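Local coordinates for arginyl-tRNA synthetase, putative (Plasmodium falciparum, PDB 5JLD), which probably attaches L-arginine to its cognate tRNA at the expense of ATP, as a class I aminoacyl-tRNA synthetase, at residues A447-S459 with N532-D544. Residues are numbered along the deposited sequence; the frame is centred on the assembly and turned at random.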
ATOM      1  N   ALA A 447       7.559  14.339   0.367  1.00 51.51           N
ATOM      2  CA  ALA A 447       8.588  14.018  -0.613  1.00 52.80           C
ATOM      3  C   ALA A 447       9.207  12.657  -0.349  1.00 48.19           C
ATOM      4  O   ALA A 447       9.330  11.837  -1.258  1.00 54.82           O
ATOM      5  CB  ALA A 447       9.672  15.102  -0.625  1.00 48.74           C
ATOM      6  N   ILE A 448       9.610  12.427   0.894  1.00 47.87           N
ATOM      7  CA  ILE A 448      10.138  11.132   1.323  1.00 45.63           C
ATOM      8  C   ILE A 448       9.160  10.007   1.001  1.00 44.70           C
ATOM      9  O   ILE A 448       9.542   8.961   0.413  1.00 49.28           O
ATOM     10  CB  ILE A 448      10.447  11.128   2.855  1.00 52.26           C
ATOM     11  CG1 ILE A 448      11.682  11.982   3.163  1.00 55.99           C
ATOM     12  CG2 ILE A 448      10.630   9.706   3.383  1.00 52.82           C
ATOM     13  CD1 ILE A 448      12.099  11.964   4.638  1.00 50.41           C
ATOM     14  N   LYS A 449       7.895  10.217   1.379  1.00 45.88           N
ATOM     15  CA  LYS A 449       6.890   9.167   1.178  1.00 43.96           C
ATOM     16  C   LYS A 449       6.716   8.841  -0.295  1.00 48.41           C
ATOM     17  O   LYS A 449       6.719   7.658  -0.666  1.00 47.73           O
ATOM     18  CB  LYS A 449       5.540   9.554   1.798  1.00 43.58           C
ATOM     19  CG  LYS A 449       5.556   9.597   3.334  1.00 47.87           C
ATOM     20  CD  LYS A 449       4.158   9.739   3.893  1.00 51.62           C
ATOM     21  CE  LYS A 449       4.146   9.919   5.417  1.00 46.48           C
ATOM     22  NZ  LYS A 449       2.723   9.928   5.896  1.00 44.16           N
ATOM     23  N   TYR A 450       6.561   9.876  -1.130  1.00 49.05           N
ATOM     24  CA  TYR A 450       6.391   9.653  -2.573  1.00 48.61           C
ATOM     25  C   TYR A 450       7.603   8.980  -3.194  1.00 40.89           C
ATOM     26  O   TYR A 450       7.459   8.026  -3.959  1.00 41.69           O
ATOM     27  CB  TYR A 450       6.126  10.957  -3.343  1.00 47.83           C
ATOM     28  CG  TYR A 450       5.922  10.689  -4.821  1.00 51.78           C
ATOM     29  CD1 TYR A 450       4.701  10.204  -5.292  1.00 50.93           C
ATOM     30  CD2 TYR A 450       6.948  10.898  -5.743  1.00 55.22           C
ATOM     31  CE1 TYR A 450       4.500   9.942  -6.628  1.00 50.49           C
ATOM     32  CE2 TYR A 450       6.759  10.640  -7.095  1.00 57.00           C
ATOM     33  CZ  TYR A 450       5.530  10.165  -7.531  1.00 54.81           C
ATOM     34  OH  TYR A 450       5.324   9.897  -8.863  1.00 46.70           O
ATOM     35  N   PHE A 451       8.794   9.473  -2.857  1.00 49.05           N
ATOM     36  CA  PHE A 451      10.002   8.967  -3.486  1.00 52.76           C
ATOM     37  C   PHE A 451      10.152   7.508  -3.137  1.00 56.22           C
ATOM     38  O   PHE A 451      10.607   6.723  -3.963  1.00 58.09           O
ATOM     39  CB  PHE A 451      11.247   9.741  -3.062  1.00 53.11           C
ATOM     40  CG  PHE A 451      12.411   9.581  -4.011  1.00 67.38           C
ATOM     41  CD1 PHE A 451      12.429  10.245  -5.236  1.00 74.64           C
ATOM     42  CD2 PHE A 451      13.488   8.764  -3.683  1.00 68.44           C
ATOM     43  CE1 PHE A 451      13.510  10.107  -6.116  1.00 76.30           C
ATOM     44  CE2 PHE A 451      14.570   8.620  -4.551  1.00 68.93           C
ATOM     45  CZ  PHE A 451      14.581   9.291  -5.772  1.00 72.15           C
ATOM     46  N   ASP A 452       9.756   7.126  -1.927  1.00 52.50           N
ATOM     47  CA  ASP A 452       9.821   5.701  -1.632  1.00 52.89           C
ATOM     48  C   ASP A 452       8.729   4.909  -2.372  1.00 48.50           C
ATOM     49  O   ASP A 452       9.013   3.907  -3.024  1.00 49.19           O
ATOM     50  CB  ASP A 452       9.716   5.443  -0.130  1.00 53.58           C
ATOM     51  CG  ASP A 452      10.097   4.018   0.231  1.00 56.04           C
ATOM     52  OD1 ASP A 452       9.326   3.092  -0.145  1.00 49.90           O
ATOM     53  OD2 ASP A 452      11.171   3.833   0.875  1.00 51.84           O
ATOM     54  N   LEU A 453       7.481   5.347  -2.263  1.00 44.49           N
ATOM     55  CA  LEU A 453       6.377   4.541  -2.782  1.00 43.61           C
ATOM     56  C   LEU A 453       6.356   4.465  -4.311  1.00 48.66           C
ATOM     57  O   LEU A 453       5.760   3.549  -4.858  1.00 41.26           O
ATOM     58  CB  LEU A 453       5.027   5.065  -2.265  1.00 43.10           C
ATOM     59  CG  LEU A 453       4.827   4.913  -0.745  1.00 50.42           C
ATOM     60  CD1 LEU A 453       3.416   5.317  -0.321  1.00 49.13           C
ATOM     61  CD2 LEU A 453       5.136   3.482  -0.289  1.00 48.56           C
ATOM     62  N   LYS A 454       7.021   5.393  -5.002  1.00 54.08           N
ATOM     63  CA  LYS A 454       7.042   5.340  -6.466  1.00 52.64           C
ATOM     64  C   LYS A 454       7.946   4.205  -6.964  1.00 51.87           C
ATOM     65  O   LYS A 454       7.795   3.737  -8.085  1.00 52.33           O
ATOM     66  CB  LYS A 454       7.488   6.677  -7.063  1.00 48.79           C
ATOM     67  CG  LYS A 454       8.991   6.928  -6.978  1.00 58.34           C
ATOM     68  CD  LYS A 454       9.394   8.087  -7.859  1.00 67.25           C
ATOM     69  CE  LYS A 454      10.905   8.239  -7.926  1.00 70.10           C
ATOM     70  NZ  LYS A 454      11.295   9.219  -8.969  1.00 72.71           N
ATOM     71  N   GLN A 455       8.879   3.761  -6.126  1.00 54.03           N
ATOM     72  CA  GLN A 455       9.752   2.632  -6.460  1.00 52.95           C
ATOM     73  C   GLN A 455       8.977   1.326  -6.361  1.00 52.34           C
ATOM     74  O   GLN A 455       8.138   1.183  -5.471  1.00 55.30           O
ATOM     75  CB  GLN A 455      10.960   2.560  -5.513  1.00 61.81           C
ATOM     76  CG  GLN A 455      11.482   3.895  -4.991  1.00 68.35           C
ATOM     77  CD  GLN A 455      12.357   4.622  -5.999  1.00 76.02           C
ATOM     78  OE1 GLN A 455      12.840   4.021  -6.958  1.00 77.45           O
ATOM     79  NE2 GLN A 455      12.575   5.917  -5.778  1.00 75.33           N
ATOM     80  N   HIS A 456       9.259   0.374  -7.244  1.00 48.43           N
ATOM     81  CA  HIS A 456       8.813  -0.995  -7.003  1.00 57.42           C
ATOM     82  C   HIS A 456       9.312  -1.379  -5.596  1.00 61.99           C
ATOM     83  O   HIS A 456      10.489  -1.181  -5.280  1.00 60.28           O
ATOM     84  CB  HIS A 456       9.357  -1.957  -8.065  1.00 62.90           C
ATOM     85  CG  HIS A 456       8.713  -3.313  -8.060  1.00 64.59           C
ATOM     86  ND1 HIS A 456       8.785  -4.174  -6.979  1.00 63.03           N
ATOM     87  CD2 HIS A 456       8.018  -3.970  -9.018  1.00 57.76           C
ATOM     88  CE1 HIS A 456       8.146  -5.292  -7.269  1.00 60.69           C
ATOM     89  NE2 HIS A 456       7.675  -5.199  -8.502  1.00 61.63           N
ATOM     90  N   ARG A 457       8.418  -1.890  -4.753  1.00 56.84           N
ATOM     91  CA  ARG A 457       8.755  -2.121  -3.343  1.00 58.20           C
ATOM     92  C   ARG A 457       9.930  -3.091  -3.242  1.00 61.26           C
ATOM     93  O   ARG A 457      10.805  -2.930  -2.393  1.00 56.78           O
ATOM     94  CB  ARG A 457       7.532  -2.650  -2.566  1.00 50.17           C
ATOM     95  CG  ARG A 457       6.878  -3.855  -3.231  1.00 53.62           C
ATOM     96  CD  ARG A 457       5.809  -4.499  -2.372  1.00 63.25           C
ATOM     97  NE  ARG A 457       5.843  -5.959  -2.488  1.00 68.23           N
ATOM     98  CZ  ARG A 457       4.807  -6.706  -2.851  1.00 67.68           C
ATOM     99  NH1 ARG A 457       3.642  -6.138  -3.108  1.00 65.66           N
ATOM    100  NH2 ARG A 457       4.931  -8.025  -2.931  1.00 73.64           N
ATOM    101  N   ASN A 458       9.978  -4.060  -4.155  1.00 65.34           N
ATOM    102  CA  ASN A 458      11.013  -5.092  -4.114  1.00 71.36           C
ATOM    103  C   ASN A 458      12.372  -4.620  -4.598  1.00 72.85           C
ATOM    104  O   ASN A 458      13.332  -5.387  -4.581  1.00 78.82           O
ATOM    105  CB  ASN A 458      10.593  -6.310  -4.940  1.00 74.71           C
ATOM    106  CG  ASN A 458       9.534  -7.148  -4.247  1.00 77.98           C
ATOM    107  OD1 ASN A 458       9.562  -7.327  -3.026  1.00 80.88           O
ATOM    108  ND2 ASN A 458       8.595  -7.672  -5.026  1.00 78.38           N
ATOM    109  N   SER A 459      12.460  -3.367  -5.030  1.00 71.86           N
ATOM    110  CA  SER A 459      13.716  -2.864  -5.572  1.00 72.21           C
ATOM    111  C   SER A 459      14.496  -2.070  -4.531  1.00 65.43           C
ATOM    112  O   SER A 459      13.920  -1.485  -3.609  1.00 64.85           O
ATOM    113  CB  SER A 459      13.467  -2.002  -6.816  1.00 73.43           C
ATOM    114  OG  SER A 459      13.249  -0.645  -6.477  1.00 77.48           O
ATOM    115  N   ASN A 532      -1.917  -7.866  -5.779  1.00 44.91           N
ATOM    116  CA  ASN A 532      -0.460  -7.990  -5.684  1.00 45.80           C
ATOM    117  C   ASN A 532       0.212  -6.990  -4.733  1.00 38.30           C
ATOM    118  O   ASN A 532       1.424  -7.039  -4.541  1.00 37.40           O
ATOM    119  CB  ASN A 532       0.173  -7.886  -7.101  1.00 36.02           C
ATOM    120  CG  ASN A 532      -0.186  -6.590  -7.838  1.00 50.22           C
ATOM    121  OD1 ASN A 532      -0.392  -5.533  -7.233  1.00 50.66           O
ATOM    122  ND2 ASN A 532      -0.248  -6.674  -9.166  1.00 53.08           N
ATOM    123  N   MET A 533      -0.572  -6.070  -4.169  1.00 39.37           N
ATOM    124  CA  MET A 533      -0.050  -5.077  -3.221  1.00 41.40           C
ATOM    125  C   MET A 533       1.089  -4.233  -3.769  1.00 48.53           C
ATOM    126  O   MET A 533       1.927  -3.772  -3.007  1.00 48.91           O
ATOM    127  CB  MET A 533       0.423  -5.765  -1.930  1.00 41.04           C
ATOM    128  CG  MET A 533      -0.714  -6.282  -1.057  1.00 34.24           C
ATOM    129  SD  MET A 533      -1.781  -4.957  -0.483  1.00 48.13           S
ATOM    130  CE  MET A 533      -3.347  -5.826  -0.566  1.00 29.62           C
ATOM    131  N   LEU A 534       1.124  -4.005  -5.082  1.00 49.64           N
ATOM    132  CA  LEU A 534       2.154  -3.131  -5.634  1.00 42.87           C
ATOM    133  C   LEU A 534       1.633  -1.692  -5.696  1.00 43.47           C
ATOM    134  O   LEU A 534       1.007  -1.281  -6.689  1.00 46.20           O
ATOM    135  CB  LEU A 534       2.609  -3.623  -7.014  1.00 37.34           C
ATOM    136  CG  LEU A 534       3.105  -5.074  -7.027  1.00 44.16           C
ATOM    137  CD1 LEU A 534       3.300  -5.599  -8.460  1.00 41.24           C
ATOM    138  CD2 LEU A 534       4.387  -5.214  -6.219  1.00 44.97           C
ATOM    139  N   VAL A 535       1.907  -0.928  -4.635  1.00 39.23           N
ATOM    140  CA  VAL A 535       1.330   0.405  -4.480  1.00 41.42           C
ATOM    141  C   VAL A 535       2.030   1.447  -5.348  1.00 41.26           C
ATOM    142  O   VAL A 535       1.529   2.571  -5.489  1.00 41.48           O
ATOM    143  CB  VAL A 535       1.373   0.888  -3.001  1.00 52.51           C
ATOM    144  CG1 VAL A 535       1.002  -0.257  -2.026  1.00 50.24           C
ATOM    145  CG2 VAL A 535       2.739   1.446  -2.678  1.00 53.36           C
ATOM    146  N   HIS A 536       3.194   1.106  -5.911  1.00 39.98           N
ATOM    147  CA  HIS A 536       3.853   2.051  -6.817  1.00 45.00           C
ATOM    148  C   HIS A 536       2.942   2.325  -8.040  1.00 50.08           C
ATOM    149  O   HIS A 536       2.942   3.439  -8.584  1.00 47.65           O
ATOM    150  CB  HIS A 536       5.246   1.561  -7.247  1.00 40.73           C
ATOM    151  CG  HIS A 536       5.237   0.420  -8.216  1.00 50.37           C
ATOM    152  ND1 HIS A 536       5.236  -0.905  -7.813  1.00 47.48           N
ATOM    153  CD2 HIS A 536       5.270   0.397  -9.569  1.00 46.96           C
ATOM    154  CE1 HIS A 536       5.248  -1.685  -8.877  1.00 45.50           C
ATOM    155  NE2 HIS A 536       5.273  -0.922  -9.958  1.00 46.05           N
ATOM    156  N   LYS A 537       2.134   1.326  -8.414  1.00 40.12           N
ATOM    157  CA  LYS A 537       1.125   1.495  -9.459  1.00 36.95           C
ATOM    158  C   LYS A 537       0.216   2.678  -9.161  1.00 36.11           C
ATOM    159  O   LYS A 537      -0.178   3.390 -10.071  1.00 45.15           O
ATOM    160  CB  LYS A 537       0.309   0.220  -9.626  1.00 38.31           C
ATOM    161  CG  LYS A 537       1.063  -0.896 -10.331  1.00 52.18           C
ATOM    162  CD  LYS A 537       1.516  -0.402 -11.706  1.00 60.60           C
ATOM    163  CE  LYS A 537       1.721  -1.538 -12.698  1.00 63.07           C
ATOM    164  NZ  LYS A 537       2.121  -1.007 -14.032  1.00 63.12           N
ATOM    165  N   LEU A 538      -0.080   2.914  -7.881  1.00 33.64           N
ATOM    166  CA  LEU A 538      -0.907   4.057  -7.495  1.00 40.96           C
ATOM    167  C   LEU A 538      -0.111   5.352  -7.714  1.00 40.52           C
ATOM    168  O   LEU A 538      -0.609   6.298  -8.325  1.00 47.21           O
ATOM    169  CB  LEU A 538      -1.391   3.919  -6.037  1.00 38.91           C
ATOM    170  CG  LEU A 538      -2.212   5.039  -5.384  1.00 41.99           C
ATOM    171  CD1 LEU A 538      -3.386   5.450  -6.265  1.00 43.62           C
ATOM    172  CD2 LEU A 538      -2.713   4.605  -3.986  1.00 46.01           C
ATOM    173  N   ALA A 539       1.143   5.374  -7.265  1.00 39.03           N
ATOM    174  CA  ALA A 539       1.983   6.564  -7.445  1.00 39.47           C
ATOM    175  C   ALA A 539       2.097   6.916  -8.941  1.00 47.03           C
ATOM    176  O   ALA A 539       1.910   8.072  -9.372  1.00 47.65           O
ATOM    177  CB  ALA A 539       3.363   6.328  -6.840  1.00 42.27           C
ATOM    178  N   GLU A 540       2.398   5.888  -9.722  1.00 42.85           N
ATOM    179  CA  GLU A 540       2.435   5.978 -11.173  1.00 44.43           C
ATOM    180  C   GLU A 540       1.137   6.623 -11.684  1.00 49.00           C
ATOM    181  O   GLU A 540       1.156   7.612 -12.423  1.00 49.77           O
ATOM    182  CB  GLU A 540       2.561   4.586 -11.771  1.00 49.75           C
ATOM    183  CG  GLU A 540       3.897   4.125 -12.231  1.00 56.64           C
ATOM    184  CD  GLU A 540       3.728   2.931 -13.164  1.00 72.67           C
ATOM    185  OE1 GLU A 540       2.792   2.973 -14.004  1.00 71.03           O
ATOM    186  OE2 GLU A 540       4.495   1.952 -13.045  1.00 77.67           O
ATOM    187  N   TYR A 541       0.011   6.060 -11.236  1.00 41.07           N
ATOM    188  CA  TYR A 541      -1.297   6.492 -11.695  1.00 40.53           C
ATOM    189  C   TYR A 541      -1.393   7.976 -11.451  1.00 44.50           C
ATOM    190  O   TYR A 541      -1.814   8.762 -12.328  1.00 46.12           O
ATOM    191  CB  TYR A 541      -2.410   5.746 -10.954  1.00 41.40           C
ATOM    192  CG  TYR A 541      -3.787   6.296 -11.234  1.00 44.26           C
ATOM    193  CD1 TYR A 541      -4.507   5.867 -12.345  1.00 40.55           C
ATOM    194  CD2 TYR A 541      -4.362   7.253 -10.403  1.00 43.75           C
ATOM    195  CE1 TYR A 541      -5.767   6.364 -12.611  1.00 46.53           C
ATOM    196  CE2 TYR A 541      -5.625   7.762 -10.669  1.00 47.30           C
ATOM    197  CZ  TYR A 541      -6.321   7.310 -11.781  1.00 47.64           C
ATOM    198  OH  TYR A 541      -7.579   7.794 -12.068  1.00 45.20           O
ATOM    199  N   MET A 542      -0.904   8.356 -10.273  1.00 39.78           N
ATOM    200  CA  MET A 542      -1.095   9.706  -9.808  1.00 42.89           C
ATOM    201  C   MET A 542      -0.269  10.599 -10.685  1.00 41.80           C
ATOM    202  O   MET A 542      -0.742  11.638 -11.150  1.00 45.10           O
ATOM    203  CB  MET A 542      -0.699   9.855  -8.333  1.00 38.43           C
ATOM    204  CG  MET A 542      -1.016  11.236  -7.798  1.00 49.42           C
ATOM    205  SD  MET A 542      -0.563  11.449  -6.066  1.00 46.04           S
ATOM    206  CE  MET A 542       1.195  11.102  -6.152  1.00 51.59           C
ATOM    207  N   TYR A 543       0.962  10.162 -10.931  1.00 49.93           N
ATOM    208  CA  TYR A 543       1.867  10.909 -11.783  1.00 52.54           C
ATOM    209  C   TYR A 543       1.192  11.068 -13.139  1.00 51.11           C
ATOM    210  O   TYR A 543       1.145  12.175 -13.704  1.00 50.51           O
ATOM    211  CB  TYR A 543       3.224  10.199 -11.914  1.00 54.28           C
ATOM    212  CG  TYR A 543       4.240  10.968 -12.736  1.00 54.70           C
ATOM    213  CD1 TYR A 543       4.937  12.037 -12.185  1.00 56.41           C
ATOM    214  CD2 TYR A 543       4.502  10.624 -14.059  1.00 57.89           C
ATOM    215  CE1 TYR A 543       5.861  12.748 -12.920  1.00 60.11           C
ATOM    216  CE2 TYR A 543       5.433  11.339 -14.819  1.00 65.36           C
ATOM    217  CZ  TYR A 543       6.106  12.400 -14.240  1.00 66.19           C
ATOM    218  OH  TYR A 543       7.032  13.111 -14.963  1.00 64.51           O
ATOM    219  N   ASP A 544       0.607   9.982 -13.639  1.00 43.53           N
ATOM    220  CA  ASP A 544       0.095  10.067 -14.997  1.00 42.94           C
ATOM    221  C   ASP A 544      -1.058  11.043 -14.962  1.00 43.97           C
ATOM    222  O   ASP A 544      -1.194  11.863 -15.880  1.00 48.46           O
ATOM    223  CB  ASP A 544      -0.297   8.696 -15.545  1.00 36.07           C
ATOM    224  CG  ASP A 544       0.917   7.778 -15.710  1.00 49.88           C
ATOM    225  OD1 ASP A 544       2.070   8.288 -15.666  1.00 54.98           O
ATOM    226  OD2 ASP A 544       0.737   6.556 -15.881  1.00 48.69           O
TER
HETATM  227  O   HOH W   1       5.238  -1.207  -4.936  1.00 45.95           O
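Y450, A539 and M542 form the tightly packed end of this contact. The Y450 ring, swung out with CG anti to the backbone N (chi1 -179°), lays its CE1 3.8 Å from A539 CB and 3.5 Å from M542 CE, both oblique to the ring. Its OH lies against Y543 CB and is hydrogen-bonded to OD1 of N474. A539 CB also touches K454 CA. The backbones come close nearby, where L453 O makes a CA-H...O contact of 3.1 Å with H536 CA. L453 CD2 meets V535 CG2, while I156 and I157 of helix 149-167 touch L453. Here helix 436-453 and the residues after it, in the class I catalytic region, meet helix 536-556 and the turn before it, in the DALR anticodon-binding region, the local axes crossing at -111°. On the partly exposed side the packing becomes sparser and polar links join it. H456 CA sits over the face of the H536 imidazole, a CH-pi contact, and the two rings meet obliquely. A water in the H536 ring plane, at its edge, lies 2.9 Å from ND1 and accepts from the backbone N of R457 and of H536. Beyond it, R457 NH1 donates to N532 O at 2.8 Å, near the guanidinium plane, and in a weak bond to M533 O, with L534 CD2 over one guanidinium face, 3.3 Å from NH1.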